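PvdO (Pseudomonas aeruginosa, PDB 5HHA) binds calcium, belongs to the formylglycine-generating enzyme family and is linked to chromophore maturation in the periplasm, probably that of the siderophore pyoverdine. Local coordinates at residues A[244-254]-A[266-277]; A[158-169]-A[259-267]. All coordinates share one frame; numbering follows the deposited sequence.

Contact 1. Residues A[244-254]-A[266-277]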
loop_
_atom_site.group_PDB
_atom_site.type_symbol
_atom_site.label_atom_id
_atom_site.label_comp_id
_atom_site.label_asym_id
_atom_site.label_seq_id
_atom_site.Cartn_x
_atom_site.Cartn_y
_atom_site.Cartn_z
ATOM N N CYS A 244 -13.295 -2.932 -15.818
ATOM C CA CYS A 244 -13.405 -3.007 -14.358
ATOM C C CYS A 244 -14.038 -1.779 -13.736
ATOM O O CYS A 244 -13.485 -0.681 -13.790
ATOM C CB CYS A 244 -12.026 -3.182 -13.736
ATOM S SG CYS A 244 -11.070 -4.408 -14.577
ATOM N N GLU A 245 -15.167 -1.983 -13.075
ATOM C CA GLU A 245 -15.825 -0.912 -12.357
ATOM C C GLU A 245 -15.125 -0.657 -11.023
ATOM O O GLU A 245 -15.191 0.433 -10.495
ATOM C CB GLU A 245 -17.283 -1.271 -12.076
ATOM C CG GLU A 245 -18.185 -0.060 -11.819
ATOM C CD GLU A 245 -18.520 0.146 -10.354
ATOM O OE1 GLU A 245 -19.394 -0.592 -9.832
ATOM O OE2 GLU A 245 -17.918 1.054 -9.728
ATOM N N LEU A 246 -14.468 -1.687 -10.494
ATOM C CA LEU A 246 -13.822 -1.625 -9.186
ATOM C C LEU A 246 -12.442 -2.236 -9.284
ATOM O O LEU A 246 -12.232 -3.195 -10.029
ATOM C CB LEU A 246 -14.628 -2.382 -8.147
ATOM C CG LEU A 246 -16.035 -1.859 -7.886
ATOM C CD1 LEU A 246 -16.789 -2.827 -6.996
ATOM C CD2 LEU A 246 -15.999 -0.488 -7.248
ATOM N N VAL A 247 -11.500 -1.639 -8.554
ATOM C CA VAL A 247 -10.167 -2.184 -8.421
ATOM C C VAL A 247 -9.860 -2.424 -6.945
ATOM O O VAL A 247 -10.553 -1.934 -6.072
ATOM C CB VAL A 247 -9.108 -1.236 -9.035
ATOM C CG1 VAL A 247 -9.291 -1.115 -10.561
ATOM C CG2 VAL A 247 -9.092 0.125 -8.340
ATOM N N GLN A 248 -8.830 -3.205 -6.678
ATOM C CA GLN A 248 -8.438 -3.521 -5.308
ATOM C C GLN A 248 -7.623 -2.402 -4.681
ATOM O O GLN A 248 -6.827 -1.727 -5.351
ATOM C CB GLN A 248 -7.579 -4.798 -5.275
ATOM C CG GLN A 248 -8.227 -6.021 -5.887
ATOM C CD GLN A 248 -9.346 -6.698 -5.085
ATOM O OE1 GLN A 248 -9.648 -6.380 -3.931
ATOM N NE2 GLN A 248 -9.958 -7.643 -5.705
ATOM N N ILE A 249 -7.783 -2.250 -3.370
ATOM C CA ILE A 249 -6.899 -1.446 -2.534
ATOM C C ILE A 249 -6.477 -2.323 -1.354
ATOM O O ILE A 249 -7.165 -3.290 -0.985
ATOM C CB ILE A 249 -7.567 -0.128 -2.069
ATOM C CG1 ILE A 249 -8.855 -0.411 -1.315
ATOM C CG2 ILE A 249 -7.833 0.770 -3.261
ATOM C CD1 ILE A 249 -9.555 0.853 -0.758
ATOM N N ARG A 250 -5.332 -2.018 -0.767
ATOM C CA ARG A 250 -4.761 -2.846 0.288
ATOM C C ARG A 250 -4.305 -2.012 1.473
ATOM O O ARG A 250 -4.081 -0.802 1.372
ATOM C CB ARG A 250 -3.594 -3.672 -0.248
ATOM C CG ARG A 250 -4.065 -4.973 -0.934
ATOM C CD ARG A 250 -4.805 -5.885 0.058
ATOM N NE ARG A 250 -5.013 -7.236 -0.459
ATOM C CZ ARG A 250 -4.429 -8.322 0.016
ATOM N NH1 ARG A 250 -3.622 -8.321 1.075
ATOM N NH2 ARG A 250 -4.736 -9.469 -0.542
ATOM N N GLY A 251 -4.102 -2.688 2.593
ATOM C CA GLY A 251 -3.679 -2.063 3.830
ATOM C C GLY A 251 -4.872 -1.600 4.632
ATOM O O GLY A 251 -5.949 -2.181 4.599
ATOM N N ASN A 252 -4.656 -0.554 5.421
ATOM C CA ASN A 252 -5.714 -0.018 6.276
ATOM C C ASN A 252 -5.343 1.417 6.625
ATOM O O ASN A 252 -4.161 1.736 6.713
ATOM C CB ASN A 252 -5.827 -0.872 7.545
ATOM C CG ASN A 252 -7.108 -0.637 8.298
ATOM O OD1 ASN A 252 -8.124 -0.261 7.720
ATOM N ND2 ASN A 252 -7.083 -0.927 9.582
ATOM N N ASP A 253 -6.333 2.270 6.851
ATOM C CA ASP A 253 -6.051 3.675 7.098
ATOM C C ASP A 253 -6.215 4.108 8.546
ATOM O O ASP A 253 -6.766 3.413 9.404
ATOM C CB ASP A 253 -6.876 4.569 6.173
ATOM C CG ASP A 253 -8.347 4.551 6.476
ATOM O OD1 ASP A 253 -8.825 5.320 7.336
ATOM O OD2 ASP A 253 -9.077 3.766 5.801
ATOM N N TRP A 254 -5.709 5.311 8.763
ATOM C CA TRP A 254 -5.723 6.016 10.029
ATOM C C TRP A 254 -7.072 6.076 10.712
ATOM O O TRP A 254 -7.121 6.250 11.936
ATOM C CB TRP A 254 -5.206 7.443 9.815
ATOM C CG TRP A 254 -5.978 8.243 8.826
ATOM C CD1 TRP A 254 -5.705 8.391 7.494
ATOM C CD2 TRP A 254 -7.153 9.023 9.079
ATOM N NE1 TRP A 254 -6.619 9.191 6.908
ATOM C CE2 TRP A 254 -7.527 9.612 7.851
ATOM C CE3 TRP A 254 -7.928 9.279 10.217
ATOM C CZ2 TRP A 254 -8.641 10.447 7.726
ATOM C CZ3 TRP A 254 -9.036 10.119 10.096
ATOM C CH2 TRP A 254 -9.388 10.685 8.854
ATOM N N ARG A 266 -8.763 -7.380 2.458
ATOM C CA ARG A 266 -8.939 -6.887 1.096
ATOM C C ARG A 266 -9.986 -5.791 1.096
ATOM O O ARG A 266 -10.873 -5.768 1.949
ATOM C CB ARG A 266 -9.422 -8.011 0.154
ATOM C CG ARG A 266 -8.553 -9.245 0.198
ATOM C CD ARG A 266 -9.067 -10.343 -0.714
ATOM N NE ARG A 266 -8.702 -10.038 -2.095
ATOM C CZ ARG A 266 -9.240 -10.621 -3.166
ATOM N NH1 ARG A 266 -10.191 -11.536 -3.027
ATOM N NH2 ARG A 266 -8.815 -10.298 -4.378
ATOM N N ASN A 267 -9.926 -4.893 0.121
ATOM C CA ASN A 267 -10.974 -3.900 -0.076
ATOM C C ASN A 267 -10.892 -3.430 -1.519
ATOM O O ASN A 267 -10.033 -3.876 -2.273
ATOM C CB ASN A 267 -10.795 -2.757 0.935
ATOM C CG ASN A 267 -12.108 -2.045 1.255
ATOM O OD1 ASN A 267 -13.098 -2.148 0.544
ATOM N ND2 ASN A 267 -12.111 -1.308 2.340
ATOM N N ASN A 268 -11.791 -2.547 -1.909
ATOM C CA ASN A 268 -11.886 -2.115 -3.301
ATOM C C ASN A 268 -12.408 -0.687 -3.363
ATOM O O ASN A 268 -12.932 -0.165 -2.397
ATOM C CB ASN A 268 -12.770 -3.076 -4.119
ATOM C CG ASN A 268 -14.206 -3.052 -3.683
ATOM O OD1 ASN A 268 -14.677 -3.969 -2.995
ATOM N ND2 ASN A 268 -14.902 -2.001 -4.021
ATOM N N ALA A 269 -12.210 -0.054 -4.499
ATOM C CA ALA A 269 -12.711 1.293 -4.748
ATOM C C ALA A 269 -12.916 1.400 -6.260
ATOM O O ALA A 269 -12.288 0.685 -7.025
ATOM C CB ALA A 269 -11.710 2.336 -4.268
ATOM N N ALA A 270 -13.755 2.329 -6.696
ATOM C CA ALA A 270 -13.783 2.652 -8.118
ATOM C C ALA A 270 -12.481 3.358 -8.453
ATOM O O ALA A 270 -11.987 4.166 -7.638
ATOM C CB ALA A 270 -14.969 3.555 -8.425
ATOM N N PRO A 271 -11.890 3.075 -9.609
ATOM C CA PRO A 271 -10.585 3.687 -9.896
ATOM C C PRO A 271 -10.593 5.210 -9.998
ATOM O O PRO A 271 -9.539 5.838 -9.843
ATOM C CB PRO A 271 -10.150 3.015 -11.213
ATOM C CG PRO A 271 -11.402 2.419 -11.772
ATOM C CD PRO A 271 -12.271 2.077 -10.627
ATOM N N SER A 272 -11.761 5.815 -10.211
ATOM C CA SER A 272 -11.870 7.266 -10.252
ATOM C C SER A 272 -12.077 7.852 -8.857
ATOM O O SER A 272 -12.111 9.070 -8.727
ATOM C CB SER A 272 -13.011 7.681 -11.191
ATOM O OG SER A 272 -14.248 7.160 -10.738
ATOM N N ASP A 273 -12.243 7.024 -7.823
ATOM C CA ASP A 273 -12.348 7.504 -6.446
ATOM C C ASP A 273 -10.997 8.069 -5.984
ATOM O O ASP A 273 -9.941 7.709 -6.509
ATOM C CB ASP A 273 -12.708 6.352 -5.481
ATOM C CG ASP A 273 -14.137 5.855 -5.598
ATOM O OD1 ASP A 273 -15.003 6.544 -6.176
ATOM O OD2 ASP A 273 -14.396 4.752 -5.054
ATOM N N ARG A 274 -11.045 8.932 -4.983
ATOM C CA ARG A 274 -9.847 9.336 -4.269
ATOM C C ARG A 274 -10.278 9.659 -2.853
ATOM O O ARG A 274 -11.465 9.877 -2.566
ATOM C CB ARG A 274 -9.164 10.536 -4.937
ATOM C CG ARG A 274 -9.970 11.821 -4.911
ATOM C CD ARG A 274 -9.310 12.919 -5.726
ATOM N NE ARG A 274 -9.382 12.618 -7.149
ATOM C CZ ARG A 274 -8.354 12.610 -7.990
ATOM N NH1 ARG A 274 -7.123 12.881 -7.590
ATOM N NH2 ARG A 274 -8.553 12.318 -9.268
ATOM N N GLY A 275 -9.322 9.714 -1.949
ATOM C CA GLY A 275 -9.644 10.085 -0.586
ATOM C C GLY A 275 -8.410 10.394 0.208
ATOM O O GLY A 275 -7.305 10.054 -0.168
ATOM N N ASP A 276 -8.633 10.998 1.366
ATOM C CA ASP A 276 -7.566 11.356 2.288
ATOM C C ASP A 276 -7.041 10.149 3.092
ATOM O O ASP A 276 -6.228 10.271 4.016
ATOM C CB ASP A 276 -8.037 12.482 3.214
ATOM C CG ASP A 276 -9.117 12.053 4.183
ATOM O OD1 ASP A 276 -9.337 10.844 4.379
ATOM O OD2 ASP A 276 -9.729 12.959 4.802
ATOM N N TRP A 277 -7.507 8.965 2.667
ATOM C CA TRP A 277 -7.223 7.695 3.315
ATOM C C TRP A 277 -6.661 6.668 2.327
ATOM O O TRP A 277 -6.389 5.545 2.733
ATOM C CB TRP A 277 -8.508 7.163 3.953
ATOM C CG TRP A 277 -9.647 7.044 3.018
ATOM C CD1 TRP A 277 -10.490 8.029 2.580
ATOM C CD2 TRP A 277 -10.085 5.840 2.394
ATOM N NE1 TRP A 277 -11.416 7.513 1.715
ATOM C CE2 TRP A 277 -11.192 6.167 1.587
ATOM C CE3 TRP A 277 -9.662 4.503 2.443
ATOM C CZ2 TRP A 277 -11.872 5.215 0.848
ATOM C CZ3 TRP A 277 -10.341 3.562 1.692
ATOM C CH2 TRP A 277 -11.430 3.920 0.922
HETATM O O HOH W 1 -7.705 -5.811 -1.734
#
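I249 points its CD1 at the six-membered part of the W277 indole, 3.7 Å from CZ3, and the two side chains cross at about a right angle. Its first torsion (chi1 57°) tucks CG1 between the backbone N and the carbonyl carbon, which brings that branch against N267 and sends CD1 on to the indole, while CG2 rests on A269 CB. D253 comes to the same indole with its carboxylate plane turned 55° from the ring, OD2 standing 3.5 Å from CE3 and OD1 hydrogen-bonded to G255 N. W254 gives its NE1 proton to D276 O at 3.1 Å; the acceptor lies at the ring edge, close to its plane, but the proton enters from above the carbonyl plane. D276 OD2 forms a salt bridge with R109, and OD1 lies beside W254 CZ2. At the other end, both L246 methyl groups face N268 ND2, CD1 at 3.6 Å, and V247 CG2 meets P271. The strands pair antiparallel: V247 N bonds A269 O at 2.9 Å, A269 N returns to V247 O, and I249 N reaches N267 O at 3.0 Å. Strand 266-269 borders strand 247-251, whose other neighbour is strand 218-221; W220 and Y218 pack on I249, Y131 of helix 131-145 meets V247 and P271, and E154 of helix 154-162 forms salt bridges to R250 and R266, R266 also bonding D64 O.

Contact 2. Residues A[158-169]-A[259-267]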
loop_
_atom_site.group_PDB
_atom_site.type_symbol
_atom_site.label_atom_id
_atom_site.label_comp_id
_atom_site.label_asym_id
_atom_site.label_seq_id
_atom_site.Cartn_x
_atom_site.Cartn_y
_atom_site.Cartn_z
ATOM N N GLU A 158 0.514 -8.076 -0.614
ATOM C CA GLU A 158 0.378 -8.991 0.532
ATOM C C GLU A 158 1.719 -9.654 0.861
ATOM O O GLU A 158 2.059 -9.823 2.015
ATOM C CB GLU A 158 -0.707 -10.038 0.314
ATOM C CG GLU A 158 -0.972 -10.861 1.604
ATOM C CD GLU A 158 -2.196 -11.759 1.561
ATOM O OE1 GLU A 158 -3.263 -11.309 1.115
ATOM O OE2 GLU A 158 -2.055 -12.920 2.026
ATOM N N TYR A 159 2.488 -10.010 -0.166
ATOM C CA TYR A 159 3.812 -10.614 0.031
ATOM C C TYR A 159 4.685 -9.688 0.865
ATOM O O TYR A 159 5.355 -10.087 1.804
ATOM C CB TYR A 159 4.446 -10.844 -1.322
ATOM C CG TYR A 159 5.814 -11.486 -1.361
ATOM C CD1 TYR A 159 6.012 -12.773 -0.864
ATOM C CD2 TYR A 159 6.879 -10.861 -2.006
ATOM C CE1 TYR A 159 7.245 -13.403 -0.985
ATOM C CE2 TYR A 159 8.122 -11.478 -2.110
ATOM C CZ TYR A 159 8.273 -12.758 -1.620
ATOM O OH TYR A 159 9.469 -13.457 -1.729
ATOM N N GLY A 160 4.691 -8.422 0.485
ATOM C CA GLY A 160 5.505 -7.408 1.130
ATOM C C GLY A 160 5.043 -7.062 2.524
ATOM O O GLY A 160 5.858 -6.730 3.393
ATOM N N ALA A 161 3.737 -7.140 2.767
ATOM C CA ALA A 161 3.186 -6.925 4.089
ATOM C C ALA A 161 3.573 -8.062 5.022
ATOM O O ALA A 161 3.919 -7.823 6.176
ATOM C CB ALA A 161 1.665 -6.795 4.030
ATOM N N ARG A 162 3.475 -9.298 4.544
ATOM C CA ARG A 162 3.698 -10.446 5.410
ATOM C C ARG A 162 5.161 -10.660 5.758
ATOM O O ARG A 162 5.490 -11.066 6.883
ATOM C CB ARG A 162 3.185 -11.717 4.767
ATOM C CG ARG A 162 1.675 -11.792 4.675
ATOM C CD ARG A 162 1.222 -13.145 4.095
ATOM N NE ARG A 162 -0.234 -13.276 4.132
ATOM C CZ ARG A 162 -0.921 -13.494 5.247
ATOM N NH1 ARG A 162 -0.307 -13.696 6.387
ATOM N NH2 ARG A 162 -2.238 -13.499 5.216
ATOM N N ALA A 163 6.052 -10.442 4.788
ATOM C CA ALA A 163 7.490 -10.656 5.010
ATOM C C ALA A 163 7.768 -12.030 5.630
ATOM O O ALA A 163 8.591 -12.160 6.551
ATOM C CB ALA A 163 8.076 -9.541 5.858
ATOM N N GLY A 164 7.083 -13.054 5.130
ATOM C CA GLY A 164 7.301 -14.420 5.577
ATOM C C GLY A 164 6.331 -14.898 6.641
ATOM O O GLY A 164 6.294 -16.105 6.945
ATOM N N SER A 165 5.482 -14.038 7.161
ATOM C CA SER A 165 4.602 -14.405 8.268
ATOM C C SER A 165 3.282 -14.965 7.765
ATOM O O SER A 165 2.779 -14.555 6.726
ATOM C CB SER A 165 4.376 -13.211 9.183
ATOM O OG SER A 165 3.675 -12.190 8.499
ATOM N N ALA A 166 2.731 -15.931 8.489
ATOM C CA ALA A 166 1.506 -16.622 8.098
ATOM C C ALA A 166 0.256 -16.117 8.790
ATOM O O ALA A 166 -0.855 -16.369 8.338
ATOM C CB ALA A 166 1.665 -18.116 8.404
ATOM N N GLY A 167 0.440 -15.500 9.939
ATOM C CA GLY A 167 -0.664 -14.975 10.729
ATOM C C GLY A 167 -1.099 -13.610 10.262
ATOM O O GLY A 167 -0.645 -13.115 9.222
ATOM N N PRO A 168 -1.991 -12.984 11.023
ATOM C CA PRO A 168 -2.508 -11.680 10.616
ATOM C C PRO A 168 -1.456 -10.565 10.611
ATOM O O PRO A 168 -1.572 -9.607 9.825
ATOM C CB PRO A 168 -3.604 -11.395 11.650
ATOM C CG PRO A 168 -3.259 -12.201 12.816
ATOM C CD PRO A 168 -2.613 -13.456 12.273
ATOM N N PHE A 169 -0.448 -10.661 11.478
ATOM C CA PHE A 169 0.557 -9.610 11.583
ATOM C C PHE A 169 1.963 -10.174 11.695
ATOM O O PHE A 169 2.183 -11.201 12.337
ATOM C CB PHE A 169 0.322 -8.748 12.814
ATOM C CG PHE A 169 -1.057 -8.146 12.868
ATOM C CD1 PHE A 169 -1.395 -7.088 12.037
ATOM C CD2 PHE A 169 -2.037 -8.649 13.717
ATOM C CE1 PHE A 169 -2.677 -6.527 12.055
ATOM C CE2 PHE A 169 -3.322 -8.089 13.721
ATOM C CZ PHE A 169 -3.626 -7.046 12.900
ATOM N N ILE A 259 -8.652 -4.461 13.283
ATOM C CA ILE A 259 -9.141 -5.725 12.762
ATOM C C ILE A 259 -9.026 -5.754 11.233
ATOM O O ILE A 259 -8.946 -6.826 10.635
ATOM C CB ILE A 259 -10.623 -5.962 13.231
ATOM C CG1 ILE A 259 -11.058 -7.411 13.084
ATOM C CG2 ILE A 259 -11.557 -5.017 12.561
ATOM C CD1 ILE A 259 -10.360 -8.374 13.997
ATOM N N PHE A 260 -8.971 -4.578 10.595
ATOM C CA PHE A 260 -8.790 -4.513 9.143
ATOM C C PHE A 260 -7.340 -4.294 8.727
ATOM O O PHE A 260 -7.066 -4.180 7.532
ATOM C CB PHE A 260 -9.697 -3.440 8.548
ATOM C CG PHE A 260 -11.144 -3.638 8.865
ATOM C CD1 PHE A 260 -11.762 -4.842 8.614
ATOM C CD2 PHE A 260 -11.904 -2.625 9.411
ATOM C CE1 PHE A 260 -13.098 -5.037 8.922
ATOM C CE2 PHE A 260 -13.236 -2.816 9.708
ATOM C CZ PHE A 260 -13.838 -4.024 9.453
ATOM N N SER A 261 -6.409 -4.313 9.683
ATOM C CA SER A 261 -4.996 -4.146 9.398
ATOM C C SER A 261 -4.282 -5.451 9.100
ATOM O O SER A 261 -3.100 -5.442 8.722
ATOM C CB SER A 261 -4.298 -3.484 10.585
ATOM O OG SER A 261 -4.627 -2.105 10.668
ATOM N N ARG A 262 -4.992 -6.567 9.228
ATOM C CA ARG A 262 -4.403 -7.884 9.019
ATOM C C ARG A 262 -3.833 -7.974 7.606
ATOM O O ARG A 262 -4.409 -7.410 6.663
ATOM C CB ARG A 262 -5.496 -8.937 9.184
ATOM C CG ARG A 262 -6.193 -8.929 10.537
ATOM C CD ARG A 262 -7.442 -9.821 10.598
ATOM N NE ARG A 262 -8.395 -9.397 9.589
ATOM C CZ ARG A 262 -8.611 -9.979 8.420
ATOM N NH1 ARG A 262 -8.126 -11.188 8.141
ATOM N NH2 ARG A 262 -9.407 -9.403 7.556
ATOM N N SER A 263 -2.759 -8.740 7.438
ATOM C CA SER A 263 -2.074 -8.807 6.155
ATOM C C SER A 263 -2.960 -9.252 5.003
ATOM O O SER A 263 -2.694 -8.897 3.844
ATOM C CB SER A 263 -0.882 -9.735 6.255
ATOM O OG SER A 263 0.132 -9.201 7.077
ATOM N N GLY A 264 -3.966 -10.083 5.271
ATOM C CA GLY A 264 -4.839 -10.592 4.236
ATOM C C GLY A 264 -6.106 -9.811 3.968
ATOM O O GLY A 264 -6.870 -10.181 3.087
ATOM N N ASN A 265 -6.339 -8.729 4.698
ATOM C CA ASN A 265 -7.541 -7.925 4.487
ATOM C C ASN A 265 -7.589 -7.372 3.073
ATOM O O ASN A 265 -6.563 -6.882 2.579
ATOM C CB ASN A 265 -7.592 -6.777 5.502
ATOM C CG ASN A 265 -9.005 -6.153 5.627
ATOM O OD1 ASN A 265 -9.328 -5.167 4.997
ATOM N ND2 ASN A 265 -9.800 -6.728 6.460
ATOM N N ARG A 266 -8.763 -7.380 2.458
ATOM C CA ARG A 266 -8.939 -6.887 1.096
ATOM C C ARG A 266 -9.986 -5.791 1.096
ATOM O O ARG A 266 -10.873 -5.768 1.949
ATOM C CB ARG A 266 -9.422 -8.011 0.154
ATOM C CG ARG A 266 -8.553 -9.245 0.198
ATOM C CD ARG A 266 -9.067 -10.343 -0.714
ATOM N NE ARG A 266 -8.702 -10.038 -2.095
ATOM C CZ ARG A 266 -9.240 -10.621 -3.166
ATOM N NH1 ARG A 266 -10.191 -11.536 -3.027
ATOM N NH2 ARG A 266 -8.815 -10.298 -4.378
ATOM N N ASN A 267 -9.926 -4.893 0.121
ATOM C CA ASN A 267 -10.974 -3.900 -0.076
ATOM C C ASN A 267 -10.892 -3.430 -1.519
ATOM O O ASN A 267 -10.033 -3.876 -2.273
ATOM C CB ASN A 267 -10.795 -2.757 0.935
ATOM C CG ASN A 267 -12.108 -2.045 1.255
ATOM O OD1 ASN A 267 -13.098 -2.148 0.544
ATOM N ND2 ASN A 267 -12.111 -1.308 2.340
HETATM O O HOH W 2 -5.850 -12.122 1.311
HETATM O O HOH W 3 1.223 -11.127 8.585
#
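A single backbone hydrogen bond joins the segments, S263 N to P168 O at 2.8 Å, at the start of the type I turn from R262 to N265. The same oxygen also receives a CA-H...O contact from R262. S263 then fits between the loop and the end of the helix: its CB sits over the centre of one face of the R162 guanidinium and 3.6 Å from R162 CG. That guanidinium is fixed in its rotation from several directions. NE and NH2 both grip E158 OE2, side-on and in the guanidinium plane, the NE bond being 2.8 Å long, while NH1 reaches back to the carbonyls of S165 and G167. The arginine, extended from CG to NE, thereby ties the last helical turn to the loop that follows it. E158 has its CG anti to the backbone N (chi1 -172°) and an extended chain beyond, which lays CG 3.4 Å from S263 O and carries OE1 to G264 CA and to a water shared with G264 O. A second water links S263 OG with S165 OG and G167 O, a polar bridge inside a buried contact. Farther along, P168 CB lies 3.7 Å from R262 CG, and F169 turns its ring edge to S261 CB, with CE1 3.7 Å from that carbon. R262 CG also approaches F169 CZ, while its guanidinium leads away, NE bonded to I259 O and the terminal nitrogens in salt bridges to E58 and E65. This contact joins the C-terminal end of helix 154-162 to the loop leading into strand 266-269; F50 of strand 42-52 packs on E158 and R162, and S261 touches the calcium ligand T187.

Contacts 1 and 2 meet at R266 and N267, where the loop of 259-267 becomes the strand paired in contact 1. Contact 1 is the larger and only partly buried, an antiparallel strand pair with apolar and indole packing; contact 2 is almost wholly buried yet depends on one cross-segment backbone bond, a charged pair within the helix and bridging waters. R250 connects them: NH2 forms a salt bridge to E158 OE1 at 2.9 Å, so the glutamate whose other oxygen holds R162 also reaches the sheet. A probable hydrogen bond from N252 to S261 adds a second tie. The W254 side chain of contact 1 lies about 5 Å from the calcium ion, that of S261 about 10 Å.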